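Local structure of Ro sixty-related protein, RSR (Deinococcus radiodurans, 2NVO) at residues A[316-327]-A[383-394]; A[360-371]-A[402-412]. The protein binds several small RNAs that accumulate during recovery from ultraviolet irradiation and contributes to the resistance of the bacterium to that irradiation. All coordinates share one frame; numbering follows the deposited sequence.

Interaction 2 joins the neighbouring parallel strands 364-369 and 405-411 of the beta-sheet in the VWFA-like domain, whereas interaction 1 sets helix 315-326 of the TROVE part against the loop and first turns of helix 388-402. Along the chain the four segments alternate, 316-327, 360-371, 383-394 and 402-412, and helix 388-402 is the crossover connection between the two strands. The centres of the contacts lie about 20 Å apart, yet Ala392 of interaction 1 packs on Leu369 of interaction 2. A single helix thus meets both the sheet and a TROVE helix, consistent with a part in the closure that makes the monomer a ring.

Interaction 1. Residues A[316-327]-A[383-394]; sequences LDALKARLVYAQ and VPGLTPNMAAAA
Leu316 touches Ala394, its CD2 lying 3.8 Å from Ala394 CB. One turn on, Leu319 reaches across with CD2, which touches Leu386 CD1 at 3.8 Å and also the sulfur of Met390. Its CG stands opposite the backbone N (chi1 -176°), an orientation that turns CD2 to Leu386 and Met390; the same leucine also touches Leu426 of helix 426-432. Lys320 lays its extended aliphatic chain over Val383, with CG 3.5 Å from Val383 CG2. Leu323 is the central residue: its CD1 touches both Leu386 CB, at 3.7 Å, and Met390 SD, at 3.8 Å, while its CB rests 3.5 Å from Pro384 O. The Leu323 and Leu386 side chains cross at about a right angle. Val324 lies loosely against the Pro384 ring, and Gln327 runs past that ring in the opposite direction, its CG 3.7 Å from Pro384 CG.

Residues 383-386 form a type II turn with Gly385 at its third position, where the positive phi (87°) suits glycine. Thr387 then N-caps helix 388-402: Thr387 OG1 accepts a hydrogen bond from Met390 N. The short helical segments run nearly antiparallel, at 150°, but their axes remain 11.6 Å apart, and the turn fills much of the interface. No hydrogen bond joins the two segments, so this contact between TROVE and VWFA-like parts rests on apolar packing and shape, a chemistry consistent with some freedom for the two segments to shift.

Interaction 2. Residues A[360-371]-A[402-412]; sequences PANTRHLLALDV and TEPDALTMGFA
With CG opposite its carbonyl carbon (chi1 -63°) and a second bend at chi2 (-67°), Glu403 folds its carboxylate back toward the chain preceding strand 364-369. There Ala361 N donates to the syn lone pair of Glu403 OE2 at 2.7 Å, while Thr363 N approaches OE1 nearly along its C-O axis; a weak bond from Asn362 N adds to the grip on OE1. The same chi1 sets Glu403 CG over one face of the His365 ring in a CH-pi contact. On the other face of the sheet, Arg364 bends at chi3 to bring NH2 within 2.7 Å of Asp405 OD1, a salt bridge in which OD1 lies out of the guanidinium plane and the two planes are 59° apart; Arg364 NE bonds to Asp456 O. Strands 364-369 and 405-411 pair in parallel register as the two strands of a beta-alpha-beta unit whose crossover helix is 388-402, in the VWFA-like domain. Their backbone ladder includes Met409 N to Leu367 O, 2.8 Å. Leu366 and Leu407 lie side by side, with CD1 of the former tightly packed, 3.5 Å from CD2 of the latter. At the end of the ladder, where Phe411 N donates to Leu369 O, the ring brings CE2 to 3.7 Å from Ala368 CB. A water links Val371 N to Phe411 O. Asp370, just before Val371, hydrogen-bonds to Thr441 OG1 and Ser372 OG, consistent with a second-shell place beside the calcium ion held by Ser372, Ser374 and Glu467.

Interaction 1. Residues A[316-327]-A[383-394]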
loop_
_atom_site.group_PDB
_atom_site.type_symbol
_atom_site.label_atom_id
_atom_site.label_comp_id
_atom_site.label_asym_id
_atom_site.label_seq_id
_atom_site.Cartn_x
_atom_site.Cartn_y
_atom_site.Cartn_z
ATOM N N LEU A 316 1.096 10.080 -7.630
ATOM C CA LEU A 316 0.305 9.010 -8.251
ATOM C C LEU A 316 -1.067 8.803 -7.592
ATOM O O LEU A 316 -2.008 8.334 -8.234
ATOM C CB LEU A 316 1.091 7.697 -8.247
ATOM C CG LEU A 316 2.259 7.685 -9.222
ATOM C CD1 LEU A 316 3.014 6.364 -9.102
ATOM C CD2 LEU A 316 1.732 7.897 -10.639
ATOM N N ASP A 317 -1.174 9.120 -6.310
ATOM C CA ASP A 317 -2.463 9.107 -5.627
ATOM C C ASP A 317 -3.388 10.125 -6.271
ATOM O O ASP A 317 -4.562 9.852 -6.490
ATOM C CB ASP A 317 -2.304 9.464 -4.148
ATOM C CG ASP A 317 -1.640 8.368 -3.344
ATOM O OD1 ASP A 317 -1.724 7.191 -3.765
ATOM O OD2 ASP A 317 -1.041 8.685 -2.278
ATOM N N ALA A 318 -2.852 11.307 -6.581
ATOM C CA ALA A 318 -3.662 12.329 -7.199
ATOM C C ALA A 318 -3.961 11.957 -8.646
ATOM O O ALA A 318 -5.059 12.182 -9.126
ATOM C CB ALA A 318 -2.971 13.708 -7.112
ATOM N N LEU A 319 -2.975 11.391 -9.341
ATOM C CA LEU A 319 -3.197 10.997 -10.729
ATOM C C LEU A 319 -4.295 9.926 -10.776
ATOM O O LEU A 319 -5.201 10.025 -11.577
ATOM C CB LEU A 319 -1.905 10.506 -11.402
ATOM C CG LEU A 319 -2.036 10.157 -12.895
ATOM C CD1 LEU A 319 -2.753 11.252 -13.694
ATOM C CD2 LEU A 319 -0.651 9.837 -13.519
ATOM N N LYS A 320 -4.216 8.926 -9.907
ATOM C CA LYS A 320 -5.232 7.872 -9.880
ATOM C C LYS A 320 -6.623 8.457 -9.602
ATOM O O LYS A 320 -7.600 8.135 -10.285
ATOM C CB LYS A 320 -4.888 6.796 -8.846
ATOM C CG LYS A 320 -6.010 5.773 -8.644
ATOM C CD LYS A 320 -5.728 4.844 -7.471
ATOM C CE LYS A 320 -6.838 3.797 -7.318
ATOM N NZ LYS A 320 -6.411 2.668 -6.435
ATOM N N ALA A 321 -6.713 9.339 -8.604
ATOM C CA ALA A 321 -8.009 9.939 -8.283
ATOM C C ALA A 321 -8.601 10.688 -9.466
ATOM O O ALA A 321 -9.794 10.604 -9.722
ATOM C CB ALA A 321 -7.920 10.846 -7.022
ATOM N N ARG A 322 -7.769 11.426 -10.189
ATOM C CA ARG A 322 -8.232 12.153 -11.354
ATOM C C ARG A 322 -8.747 11.216 -12.444
ATOM O O ARG A 322 -9.828 11.417 -12.987
ATOM C CB ARG A 322 -7.132 13.024 -11.951
ATOM C CG ARG A 322 -7.571 13.653 -13.256
ATOM C CD ARG A 322 -6.743 14.832 -13.646
ATOM N NE ARG A 322 -5.386 14.480 -14.054
ATOM C CZ ARG A 322 -5.065 13.893 -15.205
ATOM N NH1 ARG A 322 -6.008 13.552 -16.073
ATOM N NH2 ARG A 322 -3.790 13.655 -15.490
ATOM N N LEU A 323 -7.969 10.190 -12.764
ATOM C CA LEU A 323 -8.350 9.265 -13.833
ATOM C C LEU A 323 -9.627 8.531 -13.444
ATOM O O LEU A 323 -10.532 8.429 -14.237
ATOM C CB LEU A 323 -7.218 8.266 -14.127
ATOM C CG LEU A 323 -5.924 8.888 -14.682
ATOM C CD1 LEU A 323 -4.733 7.906 -14.674
ATOM C CD2 LEU A 323 -6.140 9.453 -16.065
ATOM N N VAL A 324 -9.686 8.019 -12.221
ATOM C CA VAL A 324 -10.875 7.295 -11.741
ATOM C C VAL A 324 -12.112 8.187 -11.811
ATOM O O VAL A 324 -13.173 7.792 -12.320
ATOM C CB VAL A 324 -10.696 6.804 -10.295
ATOM C CG1 VAL A 324 -12.037 6.300 -9.730
ATOM C CG2 VAL A 324 -9.656 5.695 -10.233
ATOM N N TYR A 325 -11.960 9.408 -11.303
ATOM C CA TYR A 325 -13.056 10.360 -11.270
ATOM C C TYR A 325 -13.500 10.796 -12.657
ATOM O O TYR A 325 -14.691 10.920 -12.920
ATOM C CB TYR A 325 -12.664 11.585 -10.414
ATOM C CG TYR A 325 -13.705 12.678 -10.392
ATOM C CD1 TYR A 325 -14.970 12.447 -9.867
ATOM C CD2 TYR A 325 -13.422 13.944 -10.898
ATOM C CE1 TYR A 325 -15.937 13.459 -9.856
ATOM C CE2 TYR A 325 -14.367 14.947 -10.893
ATOM C CZ TYR A 325 -15.620 14.701 -10.370
ATOM O OH TYR A 325 -16.553 15.704 -10.367
ATOM N N ALA A 326 -12.550 11.018 -13.559
ATOM C CA ALA A 326 -12.886 11.573 -14.861
ATOM C C ALA A 326 -13.666 10.590 -15.728
ATOM O O ALA A 326 -14.249 10.984 -16.737
ATOM C CB ALA A 326 -11.637 12.065 -15.593
ATOM N N GLN A 327 -13.691 9.326 -15.322
ATOM C CA GLN A 327 -14.404 8.296 -16.071
ATOM C C GLN A 327 -15.912 8.506 -15.992
ATOM O O GLN A 327 -16.642 8.226 -16.955
ATOM C CB GLN A 327 -14.060 6.904 -15.536
ATOM C CG GLN A 327 -12.736 6.381 -16.026
ATOM C CD GLN A 327 -12.748 6.170 -17.521
ATOM O OE1 GLN A 327 -13.760 5.758 -18.084
ATOM N NE2 GLN A 327 -11.632 6.468 -18.176
ATOM N N VAL A 383 -6.083 1.076 -12.815
ATOM C CA VAL A 383 -6.555 2.451 -12.925
ATOM C C VAL A 383 -6.900 2.800 -14.361
ATOM O O VAL A 383 -6.032 2.810 -15.210
ATOM C CB VAL A 383 -5.510 3.445 -12.357
ATOM C CG1 VAL A 383 -5.979 4.891 -12.551
ATOM C CG2 VAL A 383 -5.264 3.134 -10.881
ATOM N N PRO A 384 -8.184 3.092 -14.638
ATOM C CA PRO A 384 -8.611 3.292 -16.027
ATOM C C PRO A 384 -7.857 4.438 -16.689
ATOM O O PRO A 384 -7.892 5.559 -16.192
ATOM C CB PRO A 384 -10.088 3.673 -15.880
ATOM C CG PRO A 384 -10.157 4.287 -14.508
ATOM C CD PRO A 384 -9.278 3.397 -13.694
ATOM N N GLY A 385 -7.188 4.170 -17.799
ATOM C CA GLY A 385 -6.456 5.205 -18.494
ATOM C C GLY A 385 -5.035 5.428 -18.002
ATOM O O GLY A 385 -4.296 6.194 -18.615
ATOM N N LEU A 386 -4.627 4.781 -16.917
ATOM C CA LEU A 386 -3.244 4.978 -16.449
ATOM C C LEU A 386 -2.325 4.075 -17.290
ATOM O O LEU A 386 -2.046 2.958 -16.910
ATOM C CB LEU A 386 -3.091 4.643 -14.963
ATOM C CG LEU A 386 -1.673 4.860 -14.380
ATOM C CD1 LEU A 386 -1.201 6.269 -14.622
ATOM C CD2 LEU A 386 -1.623 4.541 -12.884
ATOM N N THR A 387 -1.912 4.554 -18.448
ATOM C CA THR A 387 -1.072 3.745 -19.338
ATOM C C THR A 387 0.334 3.551 -18.773
ATOM O O THR A 387 0.792 4.345 -17.978
ATOM C CB THR A 387 -0.969 4.358 -20.724
ATOM O OG1 THR A 387 -0.272 5.612 -20.671
ATOM C CG2 THR A 387 -2.370 4.553 -21.330
ATOM N N PRO A 388 0.998 2.451 -19.146
ATOM C CA PRO A 388 2.387 2.320 -18.700
ATOM C C PRO A 388 3.210 3.566 -19.070
ATOM O O PRO A 388 4.042 3.989 -18.275
ATOM C CB PRO A 388 2.878 1.075 -19.447
ATOM C CG PRO A 388 1.601 0.223 -19.596
ATOM C CD PRO A 388 0.501 1.248 -19.837
ATOM N N ASN A 389 2.950 4.151 -20.239
ATOM C CA ASN A 389 3.651 5.350 -20.695
ATOM C C ASN A 389 3.391 6.519 -19.731
ATOM O O ASN A 389 4.318 7.176 -19.295
ATOM C CB ASN A 389 3.233 5.702 -22.138
ATOM C CG ASN A 389 3.641 7.107 -22.563
ATOM O OD1 ASN A 389 4.835 7.464 -22.594
ATOM N ND2 ASN A 389 2.650 7.902 -22.951
ATOM N N MET A 390 2.132 6.712 -19.357
ATOM C CA MET A 390 1.780 7.747 -18.390
ATOM C C MET A 390 2.441 7.495 -17.031
ATOM O O MET A 390 2.989 8.416 -16.418
ATOM C CB MET A 390 0.260 7.847 -18.250
ATOM C CG MET A 390 -0.205 9.015 -17.391
ATOM S SD MET A 390 -1.989 9.024 -17.130
ATOM C CE MET A 390 -2.588 9.222 -18.809
ATOM N N ALA A 391 2.378 6.254 -16.555
ATOM C CA ALA A 391 2.953 5.919 -15.254
ATOM C C ALA A 391 4.462 6.175 -15.221
ATOM O O ALA A 391 4.980 6.765 -14.258
ATOM C CB ALA A 391 2.648 4.470 -14.869
ATOM N N ALA A 392 5.163 5.708 -16.252
ATOM C CA ALA A 392 6.603 5.873 -16.363
ATOM C C ALA A 392 7.018 7.359 -16.485
ATOM O O ALA A 392 8.057 7.779 -15.935
ATOM C CB ALA A 392 7.146 5.053 -17.547
ATOM N N ALA A 393 6.218 8.134 -17.218
ATOM C CA ALA A 393 6.456 9.570 -17.342
ATOM C C ALA A 393 6.262 10.278 -16.022
ATOM O O ALA A 393 7.040 11.195 -15.686
ATOM C CB ALA A 393 5.570 10.198 -18.431
ATOM N N ALA A 394 5.226 9.873 -15.280
ATOM C CA ALA A 394 4.972 10.391 -13.935
ATOM C C ALA A 394 6.164 10.106 -13.002
ATOM O O ALA A 394 6.669 11.016 -12.316
ATOM C CB ALA A 394 3.661 9.788 -13.350
#

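Interaction 2. Residues A[360-371]-A[402-412]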
loop_
_atom_site.group_PDB
_atom_site.type_symbol
_atom_site.label_atom_id
_atom_site.label_comp_id
_atom_site.label_asym_id
_atom_site.label_seq_id
_atom_site.Cartn_x
_atom_site.Cartn_y
_atom_site.Cartn_z
ATOM N N PRO A 360 12.558 11.024 -1.105
ATOM C CA PRO A 360 13.534 10.624 -2.123
ATOM C C PRO A 360 14.467 9.524 -1.634
ATOM O O PRO A 360 14.661 9.352 -0.431
ATOM C CB PRO A 360 14.347 11.901 -2.353
ATOM C CG PRO A 360 13.590 12.998 -1.673
ATOM C CD PRO A 360 12.842 12.357 -0.568
ATOM N N ALA A 361 15.024 8.762 -2.565
ATOM C CA ALA A 361 16.072 7.815 -2.227
ATOM C C ALA A 361 17.341 8.575 -1.855
ATOM O O ALA A 361 18.166 8.076 -1.099
ATOM C CB ALA A 361 16.356 6.895 -3.399
ATOM N N ASN A 362 17.488 9.767 -2.419
ATOM C CA ASN A 362 18.731 10.511 -2.347
ATOM C C ASN A 362 19.886 9.746 -2.984
ATOM O O ASN A 362 20.974 9.668 -2.429
ATOM C CB ASN A 362 19.062 10.880 -0.896
ATOM C CG ASN A 362 20.137 11.928 -0.808
ATOM O OD1 ASN A 362 20.253 12.788 -1.689
ATOM N ND2 ASN A 362 20.942 11.868 0.249
ATOM N N THR A 363 19.630 9.168 -4.151
ATOM C CA THR A 363 20.652 8.473 -4.918
ATOM C C THR A 363 20.578 8.996 -6.342
ATOM O O THR A 363 19.590 9.636 -6.732
ATOM C CB THR A 363 20.448 6.945 -4.930
ATOM O OG1 THR A 363 19.257 6.628 -5.661
ATOM C CG2 THR A 363 20.326 6.384 -3.504
ATOM N N ARG A 364 21.630 8.753 -7.107
ATOM C CA ARG A 364 21.690 9.226 -8.472
ATOM C C ARG A 364 21.069 8.162 -9.362
ATOM O O ARG A 364 21.523 7.031 -9.392
ATOM C CB ARG A 364 23.131 9.525 -8.877
ATOM C CG ARG A 364 23.785 10.552 -7.936
ATOM C CD ARG A 364 25.258 10.676 -8.210
ATOM N NE ARG A 364 25.492 10.833 -9.636
ATOM C CZ ARG A 364 25.375 11.977 -10.306
ATOM N NH1 ARG A 364 25.036 13.107 -9.681
ATOM N NH2 ARG A 364 25.612 11.986 -11.613
ATOM N N HIS A 365 20.015 8.541 -10.064
ATOM C CA HIS A 365 19.188 7.579 -10.804
ATOM C C HIS A 365 19.419 7.712 -12.288
ATOM O O HIS A 365 19.622 8.816 -12.785
ATOM C CB HIS A 365 17.691 7.848 -10.522
ATOM C CG HIS A 365 17.221 7.340 -9.197
ATOM N ND1 HIS A 365 16.163 6.465 -9.068
ATOM C CD2 HIS A 365 17.669 7.574 -7.938
ATOM C CE1 HIS A 365 15.980 6.177 -7.791
ATOM N NE2 HIS A 365 16.881 6.842 -7.086
ATOM N N LEU A 366 19.371 6.585 -13.001
ATOM C CA LEU A 366 19.264 6.593 -14.447
ATOM C C LEU A 366 17.992 5.794 -14.751
ATOM O O LEU A 366 17.906 4.620 -14.403
ATOM C CB LEU A 366 20.464 5.912 -15.097
ATOM C CG LEU A 366 20.546 5.928 -16.618
ATOM C CD1 LEU A 366 20.586 7.323 -17.140
ATOM C CD2 LEU A 366 21.774 5.143 -17.148
ATOM N N LEU A 367 17.022 6.448 -15.373
ATOM C CA LEU A 367 15.717 5.822 -15.651
ATOM C C LEU A 367 15.709 5.496 -17.131
ATOM O O LEU A 367 15.946 6.365 -17.955
ATOM C CB LEU A 367 14.562 6.775 -15.303
ATOM C CG LEU A 367 13.836 6.676 -13.955
ATOM C CD1 LEU A 367 14.808 6.754 -12.791
ATOM C CD2 LEU A 367 12.741 7.741 -13.836
ATOM N N ALA A 368 15.509 4.228 -17.459
ATOM C CA ALA A 368 15.485 3.794 -18.848
ATOM C C ALA A 368 14.040 3.358 -19.155
ATOM O O ALA A 368 13.549 2.392 -18.588
ATOM C CB ALA A 368 16.444 2.656 -19.026
ATOM N N LEU A 369 13.384 4.121 -20.016
ATOM C CA LEU A 369 11.987 3.935 -20.355
ATOM C C LEU A 369 11.836 3.186 -21.671
ATOM O O LEU A 369 12.443 3.538 -22.675
ATOM C CB LEU A 369 11.305 5.298 -20.506
ATOM C CG LEU A 369 10.764 6.008 -19.278
ATOM C CD1 LEU A 369 11.647 5.772 -18.056
ATOM C CD2 LEU A 369 10.511 7.483 -19.536
ATOM N N ASP A 370 11.020 2.144 -21.629
ATOM C CA ASP A 370 10.453 1.538 -22.822
ATOM C C ASP A 370 9.620 2.634 -23.500
ATOM O O ASP A 370 8.751 3.252 -22.871
ATOM C CB ASP A 370 9.584 0.335 -22.386
ATOM C CG ASP A 370 9.137 -0.545 -23.565
ATOM O OD1 ASP A 370 8.801 0.009 -24.622
ATOM O OD2 ASP A 370 9.116 -1.784 -23.411
ATOM N N VAL A 371 9.895 2.909 -24.768
ATOM C CA VAL A 371 9.201 3.978 -25.491
ATOM C C VAL A 371 8.390 3.454 -26.681
ATOM O O VAL A 371 7.975 4.227 -27.533
ATOM C CB VAL A 371 10.202 5.072 -26.009
ATOM C CG1 VAL A 371 10.871 5.789 -24.835
ATOM C CG2 VAL A 371 11.245 4.461 -26.938
ATOM N N THR A 402 13.029 15.243 -7.552
ATOM C CA THR A 402 13.212 14.912 -6.133
ATOM C C THR A 402 14.520 14.230 -5.780
ATOM O O THR A 402 14.916 14.227 -4.614
ATOM C CB THR A 402 12.071 14.035 -5.555
ATOM O OG1 THR A 402 12.100 12.732 -6.163
ATOM C CG2 THR A 402 10.730 14.683 -5.760
ATOM N N GLU A 403 15.179 13.632 -6.765
ATOM C CA GLU A 403 16.428 12.933 -6.513
ATOM C C GLU A 403 17.606 13.864 -6.812
ATOM O O GLU A 403 17.461 14.806 -7.588
ATOM C CB GLU A 403 16.522 11.660 -7.359
ATOM C CG GLU A 403 15.446 10.608 -7.055
ATOM C CD GLU A 403 15.592 9.990 -5.665
ATOM O OE1 GLU A 403 16.692 10.114 -5.076
ATOM O OE2 GLU A 403 14.612 9.361 -5.171
ATOM N N PRO A 404 18.768 13.598 -6.187
ATOM C CA PRO A 404 19.992 14.404 -6.348
ATOM C C PRO A 404 20.329 14.521 -7.812
ATOM O O PRO A 404 20.730 15.574 -8.313
ATOM C CB PRO A 404 21.074 13.554 -5.680
ATOM C CG PRO A 404 20.368 12.625 -4.796
ATOM C CD PRO A 404 18.939 12.498 -5.229
ATOM N N ASP A 405 20.173 13.403 -8.506
ATOM C CA ASP A 405 20.383 13.407 -9.928
ATOM C C ASP A 405 19.498 12.360 -10.574
ATOM O O ASP A 405 19.157 11.340 -9.975
ATOM C CB ASP A 405 21.846 13.127 -10.245
ATOM C CG ASP A 405 22.310 13.820 -11.510
ATOM O OD1 ASP A 405 23.501 13.653 -11.850
ATOM O OD2 ASP A 405 21.504 14.532 -12.160
ATOM N N ALA A 406 19.111 12.625 -11.804
ATOM C CA ALA A 406 18.309 11.668 -12.534
ATOM C C ALA A 406 18.523 11.985 -13.993
ATOM O O ALA A 406 18.644 13.134 -14.372
ATOM C CB ALA A 406 16.862 11.815 -12.167
ATOM N N LEU A 407 18.609 10.965 -14.815
ATOM C CA LEU A 407 18.710 11.199 -16.231
ATOM C C LEU A 407 17.753 10.170 -16.809
ATOM O O LEU A 407 17.753 9.050 -16.328
ATOM C CB LEU A 407 20.141 10.907 -16.681
ATOM C CG LEU A 407 20.404 10.726 -18.177
ATOM C CD1 LEU A 407 20.117 11.990 -18.939
ATOM C CD2 LEU A 407 21.864 10.315 -18.392
ATOM N N THR A 408 16.953 10.546 -17.806
ATOM C CA THR A 408 16.054 9.572 -18.462
ATOM C C THR A 408 16.516 9.230 -19.870
ATOM O O THR A 408 16.780 10.114 -20.694
ATOM C CB THR A 408 14.610 10.062 -18.539
ATOM O OG1 THR A 408 14.518 11.074 -19.552
ATOM C CG2 THR A 408 14.164 10.620 -17.194
ATOM N N MET A 409 16.644 7.933 -20.121
ATOM C CA MET A 409 17.031 7.410 -21.406
ATOM C C MET A 409 15.852 6.587 -21.930
ATOM O O MET A 409 14.946 6.241 -21.174
ATOM C CB MET A 409 18.251 6.495 -21.259
ATOM C CG MET A 409 19.439 7.146 -20.529
ATOM S SD MET A 409 20.177 8.406 -21.586
ATOM C CE MET A 409 20.964 7.358 -22.806
ATOM N N GLY A 410 15.894 6.258 -23.218
ATOM C CA GLY A 410 14.848 5.473 -23.846
ATOM C C GLY A 410 15.435 4.442 -24.786
ATOM O O GLY A 410 16.529 4.650 -25.347
ATOM N N PHE A 411 14.723 3.323 -24.931
ATOM C CA PHE A 411 15.145 2.239 -25.809
ATOM C C PHE A 411 14.593 2.517 -27.225
ATOM O O PHE A 411 13.741 1.788 -27.745
ATOM C CB PHE A 411 14.620 0.893 -25.299
ATOM C CG PHE A 411 15.128 0.480 -23.916
ATOM C CD1 PHE A 411 16.276 -0.303 -23.777
ATOM C CD2 PHE A 411 14.431 0.822 -22.769
ATOM C CE1 PHE A 411 16.698 -0.707 -22.538
ATOM C CE2 PHE A 411 14.864 0.418 -21.517
ATOM C CZ PHE A 411 15.998 -0.348 -21.408
ATOM N N ALA A 412 15.073 3.592 -27.826
ATOM C CA ALA A 412 14.538 4.090 -29.089
ATOM C C ALA A 412 15.290 3.548 -30.305
ATOM O O ALA A 412 15.807 2.429 -30.267
ATOM C CB ALA A 412 14.509 5.613 -29.077
HETATM O O HOH W 1 11.358 0.997 -26.343
#